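Local coordinates for protein histidine--tRNA ligase (Thermus thermophilus, PDB 1H4V) that catalyses the ATP-dependent attachment of L-histidine to tRNA(His), releasing AMP and diphosphate, and works as a class II homodimer, at residues V40-E45 against M86-L91; F66-R71 against L76-E81; V394-L399 against P413-Q418. All coordinates share one frame; numbering follows the deposited sequence.

Contact 1 (V40-E45 against M86-L91)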
loop_
_atom_site.group_PDB
_atom_site.type_symbol
_atom_site.label_atom_id
_atom_site.label_comp_id
_atom_site.label_asym_id
_atom_site.label_seq_id
_atom_site.Cartn_x
_atom_site.Cartn_y
_atom_site.Cartn_z
ATOM N N VAL A 40 9.102 1.463 3.407
ATOM C CA VAL A 40 8.339 1.900 2.239
ATOM C C VAL A 40 9.074 3.084 1.597
ATOM O O VAL A 40 9.209 4.141 2.215
ATOM C CB VAL A 40 6.898 2.364 2.600
ATOM C CG1 VAL A 40 6.177 2.791 1.322
ATOM C CG2 VAL A 40 6.116 1.240 3.291
ATOM N N THR A 41 9.563 2.907 0.373
ATOM C CA THR A 41 10.259 3.994 -0.308
ATOM C C THR A 41 9.281 4.743 -1.195
ATOM O O THR A 41 8.155 4.287 -1.416
ATOM C CB THR A 41 11.414 3.478 -1.186
ATOM O OG1 THR A 41 10.895 2.661 -2.244
ATOM C CG2 THR A 41 12.378 2.666 -0.355
ATOM N N PRO A 42 9.693 5.910 -1.715
ATOM C CA PRO A 42 8.797 6.681 -2.581
ATOM C C PRO A 42 8.512 6.009 -3.922
ATOM O O PRO A 42 9.264 5.150 -4.381
ATOM C CB PRO A 42 9.541 8.005 -2.747
ATOM C CG PRO A 42 10.259 8.145 -1.443
ATOM C CD PRO A 42 10.818 6.749 -1.264
ATOM N N ILE A 43 7.408 6.410 -4.540
ATOM C CA ILE A 43 7.017 5.877 -5.834
ATOM C C ILE A 43 8.028 6.289 -6.918
ATOM O O ILE A 43 8.260 5.557 -7.873
ATOM C CB ILE A 43 5.614 6.379 -6.213
ATOM C CG1 ILE A 43 4.576 5.817 -5.225
ATOM C CG2 ILE A 43 5.303 6.022 -7.643
ATOM C CD1 ILE A 43 4.387 4.300 -5.262
ATOM N N PHE A 44 8.619 7.470 -6.777
ATOM C CA PHE A 44 9.614 7.929 -7.745
ATOM C C PHE A 44 10.858 8.450 -7.045
ATOM O O PHE A 44 10.816 8.826 -5.872
ATOM C CB PHE A 44 9.040 9.011 -8.679
ATOM C CG PHE A 44 8.501 10.233 -7.974
ATOM C CD1 PHE A 44 9.346 11.093 -7.281
ATOM C CD2 PHE A 44 7.145 10.537 -8.035
ATOM C CE1 PHE A 44 8.848 12.246 -6.655
ATOM C CE2 PHE A 44 6.634 11.684 -7.413
ATOM C CZ PHE A 44 7.493 12.541 -6.720
ATOM N N GLU A 45 11.966 8.458 -7.775
ATOM C CA GLU A 45 13.248 8.923 -7.249
ATOM C C GLU A 45 14.076 9.543 -8.361
ATOM O O GLU A 45 13.673 9.543 -9.534
ATOM C CB GLU A 45 14.032 7.750 -6.653
ATOM C CG GLU A 45 13.243 6.972 -5.642
ATOM C CD GLU A 45 14.078 6.505 -4.478
ATOM O OE1 GLU A 45 15.102 7.153 -4.174
ATOM O OE2 GLU A 45 13.691 5.500 -3.852
ATOM N N MET A 86 16.075 0.514 -1.773
ATOM C CA MET A 86 16.329 0.090 -0.398
ATOM C C MET A 86 17.759 0.395 0.004
ATOM O O MET A 86 17.994 0.863 1.116
ATOM C CB MET A 86 15.999 -1.400 -0.237
ATOM C CG MET A 86 14.503 -1.630 -0.415
ATOM S SD MET A 86 13.976 -3.309 -0.693
ATOM C CE MET A 86 13.886 -3.891 1.025
ATOM N N VAL A 87 18.703 0.146 -0.901
ATOM C CA VAL A 87 20.113 0.448 -0.635
ATOM C C VAL A 87 20.253 1.961 -0.449
ATOM O O VAL A 87 20.984 2.422 0.426
ATOM C CB VAL A 87 21.028 0.024 -1.806
ATOM C CG1 VAL A 87 22.438 0.575 -1.586
ATOM C CG2 VAL A 87 21.068 -1.489 -1.923
ATOM N N ARG A 88 19.534 2.725 -1.272
ATOM C CA ARG A 88 19.560 4.179 -1.200
ATOM C C ARG A 88 19.015 4.635 0.153
ATOM O O ARG A 88 19.446 5.653 0.695
ATOM C CB ARG A 88 18.735 4.772 -2.350
ATOM C CG ARG A 88 18.860 6.290 -2.554
ATOM C CD ARG A 88 17.996 7.063 -1.563
ATOM N NE ARG A 88 16.593 6.670 -1.662
ATOM C CZ ARG A 88 15.724 6.742 -0.662
ATOM N NH1 ARG A 88 16.107 7.197 0.520
ATOM N NH2 ARG A 88 14.479 6.337 -0.837
ATOM N N ALA A 89 18.074 3.875 0.703
ATOM C CA ALA A 89 17.498 4.211 2.003
ATOM C C ALA A 89 18.465 3.846 3.136
ATOM O O ALA A 89 18.593 4.586 4.110
ATOM C CB ALA A 89 16.157 3.486 2.195
ATOM N N TYR A 90 19.135 2.706 2.999
ATOM C CA TYR A 90 20.097 2.236 3.995
ATOM C C TYR A 90 21.184 3.306 4.152
ATOM O O TYR A 90 21.648 3.598 5.258
ATOM C CB TYR A 90 20.713 0.920 3.511
ATOM C CG TYR A 90 21.845 0.362 4.347
ATOM C CD1 TYR A 90 21.607 -0.616 5.317
ATOM C CD2 TYR A 90 23.165 0.758 4.122
ATOM C CE1 TYR A 90 22.662 -1.197 6.039
ATOM C CE2 TYR A 90 24.227 0.189 4.836
ATOM C CZ TYR A 90 23.972 -0.790 5.789
ATOM O OH TYR A 90 25.019 -1.377 6.477
ATOM N N LEU A 91 21.568 3.888 3.023
ATOM C CA LEU A 91 22.574 4.939 2.978
ATOM C C LEU A 91 22.062 6.241 3.583
ATOM O O LEU A 91 22.703 6.821 4.459
ATOM C CB LEU A 91 22.988 5.199 1.524
ATOM C CG LEU A 91 24.269 4.572 0.962
ATOM C CD1 LEU A 91 24.722 3.376 1.784
ATOM C CD2 LEU A 91 24.024 4.196 -0.481
#
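Glu-45 and Arg-88 reach across from opposite directions and join in a side-on, two-pronged salt bridge. It ties a segment that, judging by sequence and family, corresponds to the end of motif 1, the dimer-forming element of class II aminoacyl-tRNA synthetases, to helix 83-92 of the catalytic domain. The guanidinium presents its NE side: NE reaches Glu-45 OE1 at 3.0 Å and NH2 of Arg-88 reaches Glu-45 OE2 at 3.2 Å, one nitrogen to each oxygen. The grip is twisted, because carboxylate and guanidinium planes stand 60° apart. OE1 uses its syn lone pair but sits tilted out of the guanidinium plane, and that bond is bent (135° at the hydrogen). OE2 lies in the guanidinium plane on a nearly straight bond, although NH2 approaches it from above the carboxylate plane. Arg-88 reaches this position by leaving the helix with CG opposite its own backbone N (chi1 -170°) and then bending at chi2 and chi3.

Charge continues beyond the two segments. Arg-88 NH1 forms salt bridges with Glu-92 of the same helix and with Asp-11 of the second subunit, which also packs on Thr-41, Pro-42 and Ala-89, so this one guanidinium joins segment 40-45, the helix and the dimer partner. An alanine in place of Arg-88 would probably leave the buried Glu-45 carboxylate without its cation and strip Asp-11 of the second subunit of a salt-bridge partner.

Beside the salt bridge the remaining contacts are slight. Thr-41 points its CB at the helix and comes within 4.2 Å of Arg-88 NH2. Pro-42, probably the conserved proline of motif 1, slants past the same nitrogen, its CD 3.7 Å from Arg-88 NH2.

Contact 2 (F66-R71 against L76-E81)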
loop_
_atom_site.group_PDB
_atom_site.type_symbol
_atom_site.label_atom_id
_atom_site.label_comp_id
_atom_site.label_asym_id
_atom_site.label_seq_id
_atom_site.Cartn_x
_atom_site.Cartn_y
_atom_site.Cartn_z
ATOM N N PHE A 66 9.766 4.636 -16.715
ATOM C CA PHE A 66 9.010 5.873 -16.824
ATOM C C PHE A 66 9.841 6.964 -16.167
ATOM O O PHE A 66 10.002 6.989 -14.951
ATOM C CB PHE A 66 7.651 5.770 -16.123
ATOM C CG PHE A 66 6.694 4.808 -16.767
ATOM C CD1 PHE A 66 6.524 3.529 -16.254
ATOM C CD2 PHE A 66 5.941 5.193 -17.871
ATOM C CE1 PHE A 66 5.607 2.644 -16.827
ATOM C CE2 PHE A 66 5.021 4.314 -18.455
ATOM C CZ PHE A 66 4.853 3.039 -17.932
ATOM N N THR A 67 10.370 7.860 -16.989
ATOM C CA THR A 67 11.213 8.944 -16.522
ATOM C C THR A 67 10.588 10.276 -16.896
ATOM O O THR A 67 9.836 10.368 -17.858
ATOM C CB THR A 67 12.601 8.838 -17.169
ATOM O OG1 THR A 67 13.144 7.545 -16.895
ATOM C CG2 THR A 67 13.546 9.898 -16.621
ATOM N N PHE A 68 10.895 11.309 -16.131
ATOM C CA PHE A 68 10.357 12.628 -16.416
ATOM C C PHE A 68 11.017 13.625 -15.488
ATOM O O PHE A 68 11.604 13.243 -14.483
ATOM C CB PHE A 68 8.838 12.633 -16.212
ATOM C CG PHE A 68 8.410 12.325 -14.802
ATOM C CD1 PHE A 68 8.219 13.349 -13.878
ATOM C CD2 PHE A 68 8.228 11.008 -14.389
ATOM C CE1 PHE A 68 7.857 13.065 -12.554
ATOM C CE2 PHE A 68 7.868 10.707 -13.073
ATOM C CZ PHE A 68 7.681 11.741 -12.151
ATOM N N GLN A 69 10.948 14.903 -15.825
ATOM C CA GLN A 69 11.544 15.898 -14.949
ATOM C C GLN A 69 10.463 16.786 -14.382
ATOM O O GLN A 69 9.510 17.131 -15.072
ATOM C CB GLN A 69 12.600 16.722 -15.688
ATOM C CG GLN A 69 12.145 17.359 -16.970
ATOM C CD GLN A 69 13.314 17.941 -17.741
ATOM O OE1 GLN A 69 14.208 17.212 -18.176
ATOM N NE2 GLN A 69 13.319 19.257 -17.909
ATOM N N ASP A 70 10.600 17.124 -13.107
ATOM C CA ASP A 70 9.624 17.972 -12.447
ATOM C C ASP A 70 9.952 19.437 -12.695
ATOM O O ASP A 70 10.861 19.763 -13.456
ATOM C CB ASP A 70 9.617 17.701 -10.942
ATOM C CG ASP A 70 10.909 18.112 -10.270
ATOM O OD1 ASP A 70 11.361 19.256 -10.496
ATOM O OD2 ASP A 70 11.469 17.301 -9.501
ATOM N N ARG A 71 9.203 20.317 -12.044
ATOM C CA ARG A 71 9.432 21.742 -12.183
ATOM C C ARG A 71 10.798 22.016 -11.570
ATOM O O ARG A 71 10.947 22.047 -10.350
ATOM C CB ARG A 71 8.336 22.515 -11.444
ATOM C CG ARG A 71 6.937 22.173 -11.930
ATOM C CD ARG A 71 5.856 22.712 -11.009
ATOM N NE ARG A 71 5.712 24.161 -11.093
ATOM C CZ ARG A 71 4.809 24.855 -10.409
ATOM N NH1 ARG A 71 3.974 24.230 -9.590
ATOM N NH2 ARG A 71 4.735 26.174 -10.546
ATOM N N LEU A 76 13.433 12.608 -12.854
ATOM C CA LEU A 76 12.747 11.748 -11.894
ATOM C C LEU A 76 12.298 10.467 -12.591
ATOM O O LEU A 76 11.932 10.492 -13.764
ATOM C CB LEU A 76 11.530 12.481 -11.328
ATOM C CG LEU A 76 11.559 13.061 -9.904
ATOM C CD1 LEU A 76 12.843 13.797 -9.626
ATOM C CD2 LEU A 76 10.358 13.986 -9.726
ATOM N N THR A 77 12.331 9.347 -11.870
ATOM C CA THR A 77 11.925 8.064 -12.439
ATOM C C THR A 77 11.008 7.251 -11.521
ATOM O O THR A 77 11.233 7.153 -10.319
ATOM C CB THR A 77 13.177 7.202 -12.811
ATOM O OG1 THR A 77 13.811 7.747 -13.982
ATOM C CG2 THR A 77 12.783 5.761 -13.086
ATOM N N LEU A 78 9.963 6.681 -12.105
ATOM C CA LEU A 78 9.019 5.842 -11.372
ATOM C C LEU A 78 9.759 4.556 -10.998
ATOM O O LEU A 78 10.390 3.934 -11.846
ATOM C CB LEU A 78 7.813 5.519 -12.260
ATOM C CG LEU A 78 6.484 6.239 -12.008
ATOM C CD1 LEU A 78 6.707 7.697 -11.722
ATOM C CD2 LEU A 78 5.583 6.070 -13.210
ATOM N N ARG A 79 9.687 4.178 -9.726
ATOM C CA ARG A 79 10.357 2.981 -9.229
ATOM C C ARG A 79 10.169 1.732 -10.111
ATOM O O ARG A 79 9.058 1.221 -10.249
ATOM C CB ARG A 79 9.864 2.670 -7.817
ATOM C CG ARG A 79 10.566 1.502 -7.173
ATOM C CD ARG A 79 9.643 0.836 -6.174
ATOM N NE ARG A 79 9.375 1.692 -5.033
ATOM C CZ ARG A 79 8.221 1.721 -4.384
ATOM N NH1 ARG A 79 7.224 0.949 -4.779
ATOM N NH2 ARG A 79 8.079 2.505 -3.327
ATOM N N PRO A 80 11.265 1.227 -10.711
ATOM C CA PRO A 80 11.246 0.040 -11.577
ATOM C C PRO A 80 11.674 -1.239 -10.852
ATOM O O PRO A 80 11.425 -2.346 -11.325
ATOM C CB PRO A 80 12.242 0.408 -12.661
ATOM C CG PRO A 80 13.302 1.074 -11.860
ATOM C CD PRO A 80 12.524 1.973 -10.897
ATOM N N GLU A 81 12.336 -1.071 -9.712
ATOM C CA GLU A 81 12.831 -2.194 -8.914
ATOM C C GLU A 81 12.879 -1.752 -7.458
ATOM O O GLU A 81 12.762 -0.569 -7.160
ATOM C CB GLU A 81 14.249 -2.583 -9.347
ATOM C CG GLU A 81 15.271 -1.484 -9.079
ATOM C CD GLU A 81 16.697 -2.002 -9.024
ATOM O OE1 GLU A 81 17.154 -2.595 -10.025
ATOM O OE2 GLU A 81 17.361 -1.818 -7.977
HETATM O O HOH W 1 9.636 3.082 -14.381
#
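Phe-68 and Leu-76 face each other as a hydrogen-bonded pair of an antiparallel beta hairpin, strands 67-69 and 75-78, in the catalytic domain. Phe-68 N donates to Leu-76 O at 2.7 Å; the return bond, from Leu-76 N to Phe-68 O, is modelled so short that its length is doubtful. Further along, Leu-78 N gives Phe-66 O a nearly straight bond of 2.9 Å. Thr-67 and Thr-77 form the non-hydrogen-bonded pair between, and here the side chains make the link: OG1 of Thr-67 lies 3.0 Å from OG1 of Thr-77, with either hydroxyl able to donate.

On the face carrying Phe-68 and Leu-76, the contact is mostly apolar. Phe-68 holds CG between its backbone N and carbonyl carbon (chi1 62°), which swings the ring across to the partner strand. Leu-76 CB then sits over one ring face as a CH-pi contact, 4.1 Å from the centroid, while Leu-78 CD1 meets the ring at its edge, 3.5 Å from Phe-68 CE2. The other methyl, Leu-78 CD2, packs on Phe-66 CB at 3.6 Å. Toward the turn, Asp-70 crosses at a slant, its OD2 against the Leu-76 methyls.

A second shell probably helps to position these groups. Asp-70 OD2 forms a salt bridge with Arg-122 of the second subunit, and the Phe-68 ring meets Phe-68 of that subunit with nearly parallel planes, so the hairpin takes part in the dimer interface. Thr-77 OG1 also bonds Thr-47 OG1 of its own chain. Where the strands begin to part, a water bridges them: it accepts from Phe-66 N and donates to Leu-78 O, 2.8 Å from each.

Contact 3 (V394-L399 against P413-Q418)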
loop_
_atom_site.group_PDB
_atom_site.type_symbol
_atom_site.label_atom_id
_atom_site.label_comp_id
_atom_site.label_asym_id
_atom_site.label_seq_id
_atom_site.Cartn_x
_atom_site.Cartn_y
_atom_site.Cartn_z
ATOM N N VAL A 394 -37.068 -2.666 17.847
ATOM C CA VAL A 394 -36.567 -3.242 16.604
ATOM C C VAL A 394 -36.884 -4.727 16.587
ATOM O O VAL A 394 -37.014 -5.359 17.641
ATOM C CB VAL A 394 -35.034 -3.097 16.493
ATOM C CG1 VAL A 394 -34.575 -3.438 15.090
ATOM C CG2 VAL A 394 -34.621 -1.690 16.871
ATOM N N THR A 395 -37.006 -5.281 15.389
ATOM C CA THR A 395 -37.275 -6.698 15.241
ATOM C C THR A 395 -36.026 -7.277 14.619
ATOM O O THR A 395 -35.546 -6.779 13.603
ATOM C CB THR A 395 -38.485 -6.955 14.317
ATOM O OG1 THR A 395 -39.678 -6.517 14.975
ATOM C CG2 THR A 395 -38.615 -8.433 13.984
ATOM N N LEU A 396 -35.484 -8.312 15.245
ATOM C CA LEU A 396 -34.284 -8.954 14.735
ATOM C C LEU A 396 -34.576 -10.404 14.379
ATOM O O LEU A 396 -35.416 -11.052 14.997
ATOM C CB LEU A 396 -33.155 -8.890 15.773
ATOM C CG LEU A 396 -32.605 -7.502 16.143
ATOM C CD1 LEU A 396 -31.516 -7.647 17.207
ATOM C CD2 LEU A 396 -32.059 -6.805 14.898
ATOM N N LYS A 397 -33.883 -10.905 13.367
ATOM C CA LYS A 397 -34.070 -12.275 12.950
ATOM C C LYS A 397 -32.728 -12.894 12.613
ATOM O O LYS A 397 -32.081 -12.489 11.648
ATOM C CB LYS A 397 -34.985 -12.343 11.726
ATOM C CG LYS A 397 -35.308 -13.762 11.288
ATOM C CD LYS A 397 -36.128 -13.774 10.006
ATOM C CE LYS A 397 -36.722 -15.147 9.748
ATOM N NZ LYS A 397 -37.622 -15.540 10.875
ATOM N N ARG A 398 -32.299 -13.864 13.413
ATOM C CA ARG A 398 -31.039 -14.528 13.139
ATOM C C ARG A 398 -31.322 -15.380 11.908
ATOM O O ARG A 398 -32.057 -16.363 11.973
ATOM C CB ARG A 398 -30.611 -15.388 14.327
ATOM C CG ARG A 398 -29.233 -16.003 14.153
ATOM C CD ARG A 398 -28.670 -16.520 15.470
ATOM N NE ARG A 398 -27.302 -17.015 15.311
ATOM C CZ ARG A 398 -26.290 -16.286 14.848
ATOM N NH1 ARG A 398 -26.486 -15.024 14.495
ATOM N NH2 ARG A 398 -25.083 -16.820 14.726
ATOM N N LEU A 399 -30.753 -14.978 10.778
ATOM C CA LEU A 399 -30.984 -15.675 9.522
ATOM C C LEU A 399 -30.684 -17.172 9.553
ATOM O O LEU A 399 -31.501 -17.975 9.105
ATOM C CB LEU A 399 -30.197 -14.999 8.389
ATOM C CG LEU A 399 -30.498 -13.514 8.131
ATOM C CD1 LEU A 399 -29.895 -13.102 6.805
ATOM C CD2 LEU A 399 -31.979 -13.271 8.092
ATOM N N PRO A 413 -27.384 -3.377 20.766
ATOM C CA PRO A 413 -25.926 -3.576 20.770
ATOM C C PRO A 413 -25.525 -4.782 21.626
ATOM O O PRO A 413 -24.811 -5.681 21.178
ATOM C CB PRO A 413 -25.394 -2.271 21.366
ATOM C CG PRO A 413 -26.451 -1.273 21.035
ATOM C CD PRO A 413 -27.732 -2.041 21.281
ATOM N N GLY A 414 -26.002 -4.785 22.866
ATOM C CA GLY A 414 -25.680 -5.860 23.782
ATOM C C GLY A 414 -26.139 -7.212 23.291
ATOM O O GLY A 414 -25.387 -8.182 23.337
ATOM N N TYR A 415 -27.375 -7.278 22.819
ATOM C CA TYR A 415 -27.935 -8.525 22.330
ATOM C C TYR A 415 -27.123 -9.086 21.162
ATOM O O TYR A 415 -26.791 -10.278 21.133
ATOM C CB TYR A 415 -29.377 -8.299 21.890
ATOM C CG TYR A 415 -30.022 -9.522 21.298
ATOM C CD1 TYR A 415 -30.710 -10.439 22.107
ATOM C CD2 TYR A 415 -29.918 -9.791 19.934
ATOM C CE1 TYR A 415 -31.275 -11.596 21.562
ATOM C CE2 TYR A 415 -30.475 -10.939 19.379
ATOM C CZ TYR A 415 -31.151 -11.835 20.191
ATOM O OH TYR A 415 -31.707 -12.960 19.627
ATOM N N LEU A 416 -26.815 -8.224 20.195
ATOM C CA LEU A 416 -26.056 -8.637 19.020
ATOM C C LEU A 416 -24.661 -9.113 19.398
ATOM O O LEU A 416 -24.159 -10.082 18.828
ATOM C CB LEU A 416 -25.957 -7.485 18.018
ATOM C CG LEU A 416 -27.240 -7.087 17.288
ATOM C CD1 LEU A 416 -27.070 -5.716 16.688
ATOM C CD2 LEU A 416 -27.567 -8.105 16.205
ATOM N N LEU A 417 -24.044 -8.437 20.364
ATOM C CA LEU A 417 -22.703 -8.803 20.810
ATOM C C LEU A 417 -22.692 -10.147 21.535
ATOM O O LEU A 417 -21.771 -10.941 21.370
ATOM C CB LEU A 417 -22.129 -7.718 21.724
ATOM C CG LEU A 417 -20.741 -7.211 21.323
ATOM C CD1 LEU A 417 -19.708 -8.321 21.477
ATOM C CD2 LEU A 417 -20.785 -6.711 19.878
ATOM N N GLN A 418 -23.718 -10.398 22.338
ATOM C CA GLN A 418 -23.826 -11.656 23.063
ATOM C C GLN A 418 -24.053 -12.795 22.073
ATOM O O GLN A 418 -23.608 -13.918 22.290
ATOM C CB GLN A 418 -24.995 -11.593 24.047
ATOM C CG GLN A 418 -25.409 -12.932 24.645
ATOM C CD GLN A 418 -24.353 -13.531 25.559
ATOM O OE1 GLN A 418 -23.932 -12.907 26.540
ATOM N NE2 GLN A 418 -23.924 -14.750 25.245
#
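Leu-396 leaves its strand with CG opposite the carbonyl carbon (chi1 -65°) and CD1 fully extended from CA (chi2 179°), which pushes that one methyl toward helix 412-419. From the helix, Tyr-415 throws its ring the other way, CG lying opposite the backbone N (chi1 177°), and the two side chains run antiparallel past one another. CD1 of Leu-396 comes to 3.8 Å from Tyr-415 CD2 and lies only a little farther from CE2, an oblique approach to the CD2-CE2 bond. Leu-416 CD2 touches the same methyl at 4.1 Å from Leu-396 CD1, so this one methyl meets two successive helix residues. No hydrogen bond crosses here; the contact is purely apolar.

It joins sheet and C-terminal helix in the alpha/beta anticodon-binding domain. Tyr-415 extends over Val-405 and Leu-407 of strand 404-408, where Leu-396 also meets Leu-407, while Leu-416 reaches Phe-380 of strand 380-384 and Leu-355 of a loop. Strand 393-398 runs between those two strands, and its other side, through Lys-397, packs on Leu-370 of helix 366-375.

Contacts 1 and 2 are close neighbours in the catalytic domain, their centres about 13 Å apart, and share a three-stranded antiparallel sheet in which strand 75-78 lies between 44-46 and 67-69. Backbone bonds, probably Glu-45 O to Thr-77 N and Ile-43 O to Arg-79 N, join them directly. Along the chain, the hairpin of contact 2 falls between the two halves of contact 1, and strand 75-78 leads on to helix 83-92. Both touch the second subunit, consistent with this part of the catalytic domain being built around the dimer interface. Contact 3 comes much later, in the anticodon-binding domain, its centre about 50 Å from contact 1's and about 54 Å from contact 2's, and packs separately.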